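Local structure of Lmo0812 protein (Listeria monocytogenes serovar 1/2a, 4YF1) at residues F48-G56 with N110-V118; V62-I72 with A81-K91. The protein probably hydrolyses the 3'-diphosphate of guanosine-3',5'-bis(diphosphate), as an all-helical HD-domain protein. One frame throughout, in Å; residues are numbered along the deposited sequence.

Contacts 1 and 2 share helix 50-64, their centres about 14 Å apart. Contact 1 joins the start of that helix to helix 111-132. Contact 2 joins its end, the following turn and the start of helix 69-76 to helix 78-87 and the residues after it. In sequence it lies between the segments of contact 1. The two meet where Ala55 CB packs on Leu83 CB at 3.6 Å. Contact 2 holds the sodium ion on carbonyls of Val62, Thr65 and Met67. His35, His59, Asp60 and Asp120, a separate group consistent with an HD-type metal site, carry no metal here. One conformer of His87 touches this group, and Gly56 of contact 1 lies near it.

Contact 1: residues F48-G56 with N110-V118; sequences FREEVVVAG and NLEEKALIV
Phe48 lays the CZ end of its ring against the methyl of Ala115, with CZ 3.5 Å from CB. Leu111 CG meets the same ring at its edge. The contact joins two helices of the all-helical HD domain. Their short segments run at 33° to each other, with axes 10.0 Å apart. Further along, Leu116 sends CD2 to the backbone of helix 50-64, 3.5 Å from Gly56 N, and beside Ala55 CB. The same methyl also lies against Val52 O. Leu43 of helix 35-45 also packs on Ala115 and Leu116.

At the outer side, Arg49 grips the Glu112 carboxylate side-on with two nitrogens. Arg49 NE donates to Glu112 OE2 at 2.7 Å and Arg49 NH2 to Glu112 OE1 at 3.0 Å, both nearly straight. The two flat groups are only 21° from coplanar, so the paired bonds fix their rotation. The Arg49 chain is extended from CG to NE, which carries the guanidinium out to the glutamate. NH1 turns to Glu79 in a further salt bridge. Val52 CG2 packs against the flat of the carboxylate, 3.3 Å from Glu112 CD.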
loop_
_atom_site.group_PDB
_atom_site.type_symbol
_atom_site.label_atom_id
_atom_site.label_comp_id
_atom_site.label_asym_id
_atom_site.label_seq_id
_atom_site.Cartn_x
_atom_site.Cartn_y
_atom_site.Cartn_z
ATOM N N PHE A 48 -5.312 3.602 12.706
ATOM C CA PHE A 48 -4.520 4.655 12.046
ATOM C C PHE A 48 -5.076 5.057 10.689
ATOM O O PHE A 48 -5.660 4.238 9.973
ATOM C CB PHE A 48 -3.032 4.272 11.953
ATOM C CG PHE A 48 -2.354 4.277 13.282
ATOM C CD1 PHE A 48 -1.952 5.477 13.851
ATOM C CD2 PHE A 48 -2.118 3.083 13.985
ATOM C CE1 PHE A 48 -1.369 5.504 15.109
ATOM C CE2 PHE A 48 -1.536 3.109 15.237
ATOM C CZ PHE A 48 -1.165 4.312 15.801
ATOM N N ARG A 49 -4.902 6.337 10.350
ATOM C CA ARG A 49 -5.414 6.865 9.099
ATOM C C ARG A 49 -4.705 6.258 7.912
ATOM O O ARG A 49 -3.612 5.665 8.044
ATOM C CB ARG A 49 -5.304 8.399 9.059
ATOM C CG ARG A 49 -3.898 8.950 9.046
ATOM C CD ARG A 49 -3.857 10.429 9.397
ATOM N NE ARG A 49 -2.488 10.902 9.589
ATOM C CZ ARG A 49 -1.805 11.717 8.787
ATOM N NH1 ARG A 49 -2.359 12.318 7.715
ATOM N NH2 ARG A 49 -0.559 12.021 9.116
ATOM N N GLU A 50 -5.307 6.451 6.749
ATOM C CA GLU A 50 -4.829 5.872 5.500
ATOM C C GLU A 50 -3.373 6.228 5.162
ATOM O O GLU A 50 -2.595 5.350 4.737
ATOM C CB GLU A 50 -5.756 6.263 4.335
ATOM C CG GLU A 50 -5.709 5.266 3.193
ATOM C CD GLU A 50 -6.265 3.899 3.599
ATOM O OE1 GLU A 50 -5.617 2.859 3.305
ATOM O OE2 GLU A 50 -7.339 3.879 4.262
ATOM N N GLU A 51 -2.989 7.491 5.372
ATOM C CA GLU A 51 -1.607 7.893 5.102
ATOM C C GLU A 51 -0.589 7.030 5.890
ATOM O O GLU A 51 0.494 6.717 5.389
ATOM C CB GLU A 51 -1.359 9.353 5.441
ATOM C CG GLU A 51 -2.077 10.372 4.543
ATOM C CD GLU A 51 -3.555 10.538 4.804
ATOM O OE1 GLU A 51 -4.160 9.813 5.642
ATOM O OE2 GLU A 51 -4.139 11.447 4.148
ATOM N N VAL A 52 -0.942 6.689 7.127
ATOM C CA VAL A 52 -0.071 5.877 7.987
ATOM C C VAL A 52 -0.034 4.440 7.494
ATOM O O VAL A 52 1.026 3.823 7.447
ATOM C CB VAL A 52 -0.514 5.928 9.475
ATOM C CG1 VAL A 52 0.330 5.011 10.356
ATOM C CG2 VAL A 52 -0.405 7.342 10.028
ATOM N N VAL A 53 -1.200 3.893 7.171
ATOM C CA VAL A 53 -1.286 2.535 6.670
ATOM C C VAL A 53 -0.438 2.359 5.404
ATOM O O VAL A 53 0.315 1.377 5.265
ATOM C CB VAL A 53 -2.742 2.131 6.414
ATOM C CG1 VAL A 53 -2.812 0.824 5.640
ATOM C CG2 VAL A 53 -3.490 2.042 7.727
ATOM N N VAL A 54 -0.554 3.314 4.492
ATOM C CA VAL A 54 0.195 3.269 3.242
ATOM C C VAL A 54 1.680 3.440 3.463
ATOM O O VAL A 54 2.475 2.802 2.773
ATOM C CB VAL A 54 -0.339 4.295 2.230
ATOM C CG1 VAL A 54 0.560 4.379 1.003
ATOM C CG2 VAL A 54 -1.750 3.897 1.816
ATOM N N ALA A 55 2.064 4.298 4.415
ATOM C CA ALA A 55 3.489 4.453 4.719
ATOM C C ALA A 55 4.026 3.108 5.198
ATOM O O ALA A 55 5.146 2.739 4.857
ATOM C CB ALA A 55 3.723 5.527 5.768
ATOM N N GLY A 56 3.224 2.366 5.976
ATOM C CA GLY A 56 3.677 1.039 6.453
ATOM C C GLY A 56 3.850 0.073 5.292
ATOM O O GLY A 56 4.806 -0.721 5.229
ATOM N N ASN A 110 6.581 10.817 16.947
ATOM C CA ASN A 110 5.183 10.994 17.362
ATOM C C ASN A 110 4.471 9.643 17.329
ATOM O O ASN A 110 5.111 8.596 16.996
ATOM C CB ASN A 110 4.452 12.082 16.517
ATOM C CG ASN A 110 4.265 11.689 15.043
ATOM O OD1 ASN A 110 4.204 10.507 14.681
ATOM N ND2 ASN A 110 4.092 12.702 14.196
ATOM N N LEU A 111 3.193 9.597 17.694
ATOM C CA LEU A 111 2.482 8.291 17.761
ATOM C C LEU A 111 2.506 7.508 16.448
ATOM O O LEU A 111 2.803 6.271 16.453
ATOM C CB LEU A 111 1.042 8.424 18.273
ATOM C CG LEU A 111 0.193 7.129 18.340
ATOM C CD1 LEU A 111 0.837 6.083 19.211
ATOM C CD2 LEU A 111 -1.238 7.428 18.829
ATOM N N GLU A 112 2.269 8.201 15.333
ATOM C CA GLU A 112 2.288 7.556 14.000
ATOM C C GLU A 112 3.667 6.972 13.680
ATOM O O GLU A 112 3.790 5.792 13.243
ATOM C CB GLU A 112 1.880 8.528 12.910
ATOM C CG GLU A 112 0.436 8.989 13.100
ATOM C CD GLU A 112 -0.035 9.949 12.046
ATOM O OE1 GLU A 112 0.810 10.558 11.343
ATOM O OE2 GLU A 112 -1.273 10.125 11.930
ATOM N N GLU A 113 4.704 7.774 13.916
ATOM C CA GLU A 113 6.095 7.330 13.653
ATOM C C GLU A 113 6.456 6.138 14.493
ATOM O O GLU A 113 7.125 5.228 13.992
ATOM C CB GLU A 113 7.062 8.497 13.880
ATOM C CG GLU A 113 6.760 9.654 12.919
ATOM C CD GLU A 113 7.457 10.959 13.254
ATOM O OE1 GLU A 113 7.597 11.302 14.458
ATOM O OE2 GLU A 113 7.813 11.668 12.282
ATOM N N LYS A 114 6.057 6.141 15.761
ATOM C CA LYS A 114 6.303 4.983 16.658
ATOM C C LYS A 114 5.557 3.756 16.159
ATOM O O LYS A 114 6.101 2.665 16.079
ATOM C CB LYS A 114 5.833 5.299 18.077
ATOM C CG LYS A 114 6.661 6.365 18.771
ATOM C CD LYS A 114 5.995 6.814 20.043
ATOM C CE LYS A 114 6.903 7.676 20.927
ATOM N NZ LYS A 114 7.614 6.807 21.911
ATOM N N ALA A 115 4.324 3.960 15.725
ATOM C CA ALA A 115 3.507 2.827 15.287
ATOM C C ALA A 115 4.076 2.141 14.043
ATOM O O ALA A 115 3.992 0.917 13.918
ATOM C CB ALA A 115 2.063 3.267 15.044
ATOM N N LEU A 116 4.658 2.925 13.134
ATOM C CA LEU A 116 5.231 2.368 11.916
ATOM C C LEU A 116 6.383 1.423 12.234
ATOM O O LEU A 116 6.521 0.328 11.626
ATOM C CB LEU A 116 5.743 3.485 11.047
ATOM C CG LEU A 116 4.584 4.219 10.371
ATOM C CD1 LEU A 116 5.089 5.597 9.949
ATOM C CD2 LEU A 116 4.079 3.410 9.187
ATOM N N ILE A 117 7.194 1.847 13.184
ATOM C CA ILE A 117 8.351 1.024 13.603
ATOM C C ILE A 117 7.876 -0.223 14.341
ATOM O O ILE A 117 8.365 -1.323 14.051
ATOM C CB ILE A 117 9.320 1.813 14.502
ATOM C CG1 ILE A 117 9.980 2.935 13.700
ATOM C CG2 ILE A 117 10.401 0.865 15.087
ATOM C CD1 ILE A 117 10.781 3.950 14.503
ATOM N N VAL A 118 6.998 -0.075 15.332
ATOM C CA VAL A 118 6.574 -1.253 16.108
ATOM C C VAL A 118 5.809 -2.278 15.238
ATOM O O VAL A 118 6.072 -3.480 15.343
ATOM C CB VAL A 118 5.810 -0.878 17.365
ATOM C CG1 VAL A 118 5.377 -2.082 18.139
ATOM C CG2 VAL A 118 6.603 0.070 18.257
HETATM O O HOH W 1 -3.980 8.073 12.519
#

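Contact 2: residues V62-I72 with A81-K91; sequences VEDTEMTDADI and ADLVASHTENK. With NA (sodium ion), chain E.
Val62 and Val84 form the apolar part of this contact together with Ile72 and Ala81. Val84 CG1 touches both Val62 CG2, at 3.7 Å, and Ile72 CD1, at 3.8 Å, which approach it from the same side. Ile72 and Val84 meet tip to tip. The other branch of Ile72, CG2, rests on the backbone and methyl of Ala81.

The charged part is built on Glu63. Its extended chain runs antiparallel alongside Thr88. This brings the carboxylate to the next residue, where Glu89 N donates to Glu63 OE1 at 2.8 Å, nearly along the C-O axis. Glu63 OE2 faces Lys91 NZ at 3.6 Å, a longer salt bridge. Lys91 curls back and also bonds Glu89 OE1, so one ammonium links two carboxylates. Glu89 is held by Lys99 and Arg98 as well, which probably eases the closeness of the two glutamates.

A water joins Asp69 OD1 to Ala81 O by donating to both. The other oxygen of Asp69 pairs with Arg73.

The sodium ion is bound by Val62 O at 2.2 Å, in the last turn of helix 50-64, and by two carbonyls of the loop after it, Thr65 O and selenomethionine Met67 O, both at 2.4 Å. Thr68 and Asp71 close a capping box that starts helix 69-76.

This is a junction of consecutive helices joined by short loops, within the all-helical HD-domain fold. Helix 69-76 and the end of helix 50-64 both lie against helix 78-87. From that last helix, Leu83 packs on helix 111-132.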
loop_
_atom_site.group_PDB
_atom_site.type_symbol
_atom_site.label_atom_id
_atom_site.label_comp_id
_atom_site.label_asym_id
_atom_site.label_seq_id
_atom_site.Cartn_x
_atom_site.Cartn_y
_atom_site.Cartn_z
ATOM N N VAL A 62 10.782 0.887 -0.555
ATOM C CA VAL A 62 11.908 1.822 -0.564
ATOM C C VAL A 62 13.209 1.126 -0.187
ATOM O O VAL A 62 14.226 1.313 -0.866
ATOM C CB VAL A 62 11.716 2.989 0.414
ATOM C CG1 VAL A 62 12.913 3.937 0.349
ATOM C CG2 VAL A 62 10.454 3.734 0.081
ATOM N N GLU A 63 13.192 0.358 0.901
ATOM C CA GLU A 63 14.410 -0.340 1.351
ATOM C C GLU A 63 14.873 -1.506 0.462
ATOM O O GLU A 63 16.085 -1.704 0.304
ATOM C CB GLU A 63 14.274 -0.836 2.803
ATOM C CG GLU A 63 14.188 0.281 3.838
ATOM C CD GLU A 63 14.520 -0.176 5.258
ATOM O OE1 GLU A 63 14.763 0.722 6.095
ATOM O OE2 GLU A 63 14.571 -1.414 5.541
ATOM N N ASP A 64 13.936 -2.258 -0.121
ATOM C CA ASP A 64 14.296 -3.466 -0.902
ATOM C C ASP A 64 14.295 -3.322 -2.426
ATOM O O ASP A 64 14.748 -4.233 -3.109
ATOM C CB ASP A 64 13.412 -4.660 -0.491
ATOM C CG ASP A 64 13.481 -4.959 1.016
ATOM O OD1 ASP A 64 14.497 -4.605 1.656
ATOM O OD2 ASP A 64 12.520 -5.549 1.568
ATOM N N THR A 65 13.784 -2.212 -2.958
ATOM C CA THR A 65 13.768 -2.002 -4.416
ATOM C C THR A 65 14.390 -0.650 -4.738
ATOM O O THR A 65 14.711 0.135 -3.828
ATOM C CB THR A 65 12.344 -2.081 -5.034
ATOM O OG1 THR A 65 11.664 -0.822 -4.946
ATOM C CG2 THR A 65 11.514 -3.186 -4.375
ATOM N N GLU A 66 14.534 -0.364 -6.028
ATOM C CA GLU A 66 15.129 0.899 -6.471
ATOM C C GLU A 66 14.198 2.093 -6.321
ATOM O O GLU A 66 14.605 3.215 -6.585
ATOM C CB GLU A 66 15.648 0.790 -7.915
ATOM C CG GLU A 66 16.778 -0.218 -8.112
ATOM C CD GLU A 66 18.008 0.060 -7.245
ATOM O OE1 GLU A 66 19.052 0.466 -7.802
ATOM O OE2 GLU A 66 17.934 -0.093 -6.002
HETATM N N MSE A 67 12.963 1.865 -5.880
HETATM C CA MSE A 67 12.035 2.978 -5.632
HETATM C C MSE A 67 12.685 3.871 -4.594
HETATM O O MSE A 67 13.316 3.383 -3.643
HETATM C CB MSE A 67 10.668 2.470 -5.167
HETATM C CG MSE A 67 9.649 3.593 -5.019
HETATM SE SE MSE A 67 7.863 2.855 -4.580
HETATM C CE MSE A 67 6.840 4.185 -5.615
ATOM N N THR A 68 12.530 5.182 -4.768
ATOM C CA THR A 68 13.158 6.180 -3.902
ATOM C C THR A 68 12.163 7.099 -3.199
ATOM O O THR A 68 10.965 7.081 -3.484
ATOM C CB THR A 68 14.043 7.106 -4.750
ATOM O OG1 THR A 68 13.215 7.896 -5.624
ATOM C CG2 THR A 68 15.040 6.299 -5.573
ATOM N N ASP A 69 12.699 7.936 -2.311
ATOM C CA ASP A 69 11.922 8.956 -1.622
ATOM C C ASP A 69 11.220 9.881 -2.635
ATOM O O ASP A 69 10.055 10.242 -2.454
ATOM C CB ASP A 69 12.850 9.812 -0.743
ATOM C CG ASP A 69 12.121 10.968 -0.087
ATOM O OD1 ASP A 69 11.458 10.766 0.945
ATOM O OD2 ASP A 69 12.221 12.092 -0.595
ATOM N N ALA A 70 11.949 10.276 -3.677
ATOM C CA ALA A 70 11.405 11.159 -4.718
ATOM C C ALA A 70 10.222 10.522 -5.464
ATOM O O ALA A 70 9.254 11.210 -5.786
ATOM C CB ALA A 70 12.491 11.551 -5.700
ATOM N N ASP A 71 10.315 9.219 -5.739
ATOM C CA ASP A 71 9.209 8.474 -6.381
ATOM C C ASP A 71 7.964 8.488 -5.481
ATOM O O ASP A 71 6.853 8.731 -5.957
ATOM C CB ASP A 71 9.600 7.023 -6.660
ATOM C CG ASP A 71 10.746 6.890 -7.649
ATOM O OD1 ASP A 71 10.810 7.683 -8.613
ATOM O OD2 ASP A 71 11.565 5.956 -7.480
ATOM N N ILE A 72 8.143 8.238 -4.180
ATOM C CA ILE A 72 6.990 8.272 -3.260
ATOM C C ILE A 72 6.337 9.652 -3.211
ATOM O O ILE A 72 5.115 9.744 -3.234
ATOM C CB ILE A 72 7.362 7.800 -1.841
ATOM C CG1 ILE A 72 7.809 6.340 -1.917
ATOM C CG2 ILE A 72 6.163 7.917 -0.890
ATOM C CD1 ILE A 72 8.189 5.742 -0.595
ATOM N N ALA A 81 5.325 10.405 2.034
ATOM C CA ALA A 81 6.782 10.351 1.841
ATOM C C ALA A 81 7.520 10.609 3.153
ATOM O O ALA A 81 8.454 9.891 3.487
ATOM C CB ALA A 81 7.230 11.321 0.775
ATOM N N ASP A 82 7.044 11.588 3.920
ATOM C CA ASP A 82 7.650 11.914 5.212
ATOM C C ASP A 82 7.471 10.829 6.245
ATOM O O ASP A 82 8.373 10.587 7.060
ATOM C CB ASP A 82 7.117 13.234 5.757
ATOM C CG ASP A 82 7.622 14.436 4.971
ATOM O OD1 ASP A 82 8.581 14.282 4.172
ATOM O OD2 ASP A 82 7.045 15.533 5.154
ATOM N N LEU A 83 6.312 10.192 6.241
ATOM C CA LEU A 83 6.076 9.105 7.190
ATOM C C LEU A 83 7.039 7.932 6.850
ATOM O O LEU A 83 7.679 7.357 7.734
ATOM C CB LEU A 83 4.604 8.668 7.184
ATOM C CG LEU A 83 3.636 9.644 7.887
ATOM C CD1 LEU A 83 2.193 9.295 7.579
ATOM C CD2 LEU A 83 3.879 9.634 9.391
ATOM N N VAL A 84 7.165 7.638 5.570
ATOM C CA VAL A 84 8.060 6.584 5.104
ATOM C C VAL A 84 9.514 6.876 5.470
ATOM O O VAL A 84 10.226 5.996 5.995
ATOM C CB VAL A 84 7.928 6.372 3.580
ATOM C CG1 VAL A 84 9.035 5.462 3.060
ATOM C CG2 VAL A 84 6.591 5.751 3.264
ATOM N N ALA A 85 9.954 8.101 5.201
ATOM C CA ALA A 85 11.322 8.496 5.497
ATOM C C ALA A 85 11.637 8.427 6.971
ATOM O O ALA A 85 12.798 8.186 7.330
ATOM C CB ALA A 85 11.613 9.903 4.979
ATOM N N SER A 86 10.633 8.626 7.836
ATOM C CA SER A 86 10.884 8.598 9.274
ATOM C C SER A 86 11.464 7.256 9.780
ATOM O O SER A 86 12.224 7.259 10.745
ATOM C CB SER A 86 9.638 8.945 10.083
ATOM O OG SER A 86 8.672 7.898 10.106
ATOM N N HIS A 87 11.162 6.143 9.118
ATOM C CA HIS A 87 11.656 4.812 9.553
ATOM C C HIS A 87 12.602 4.093 8.583
ATOM O O HIS A 87 12.986 2.951 8.824
ATOM C CB HIS A 87 10.462 3.906 9.872
ATOM C CG HIS A 87 10.834 2.485 10.171
ATOM N ND1 HIS A 87 12.026 2.139 10.771
ATOM C CD2 HIS A 87 10.118 1.339 10.075
ATOM C CE1 HIS A 87 12.058 0.832 10.963
ATOM N NE2 HIS A 87 10.908 0.324 10.559
ATOM N N THR A 88 13.005 4.771 7.521
ATOM C CA THR A 88 13.866 4.170 6.491
ATOM C C THR A 88 15.302 4.236 7.000
ATOM O O THR A 88 15.725 5.266 7.493
ATOM C CB THR A 88 13.787 4.947 5.150
ATOM O OG1 THR A 88 12.449 4.909 4.642
ATOM C CG2 THR A 88 14.728 4.347 4.098
ATOM N N GLU A 89 16.039 3.136 6.872
ATOM C CA GLU A 89 17.431 3.084 7.308
ATOM C C GLU A 89 18.337 3.670 6.234
ATOM O O GLU A 89 18.043 3.574 5.049
ATOM C CB GLU A 89 17.867 1.633 7.580
ATOM C CG GLU A 89 17.176 0.944 8.755
ATOM C CD GLU A 89 17.668 -0.488 8.998
ATOM O OE1 GLU A 89 18.325 -1.084 8.116
ATOM O OE2 GLU A 89 17.359 -1.039 10.074
ATOM N N ASN A 90 19.414 4.311 6.660
ATOM C CA ASN A 90 20.435 4.747 5.735
ATOM C C ASN A 90 21.346 3.512 5.583
ATOM O O ASN A 90 22.155 3.224 6.466
ATOM C CB ASN A 90 21.206 5.935 6.287
ATOM C CG ASN A 90 22.271 6.439 5.324
ATOM O OD1 ASN A 90 22.954 5.654 4.654
ATOM N ND2 ASN A 90 22.417 7.769 5.247
ATOM N N LYS A 91 21.202 2.816 4.453
ATOM C CA LYS A 91 21.924 1.548 4.182
ATOM C C LYS A 91 23.454 1.648 4.156
ATOM O O LYS A 91 24.134 0.618 4.188
ATOM C CB LYS A 91 21.484 0.964 2.837
ATOM C CG LYS A 91 19.985 0.814 2.593
ATOM C CD LYS A 91 19.329 -0.430 3.174
ATOM C CE LYS A 91 19.162 -0.412 4.682
ATOM N NZ LYS A 91 18.108 -1.402 5.072
HETATM NA NA NA E . 15.183 2.167 -2.719
HETATM O O HOH W 2 10.289 8.470 1.670
#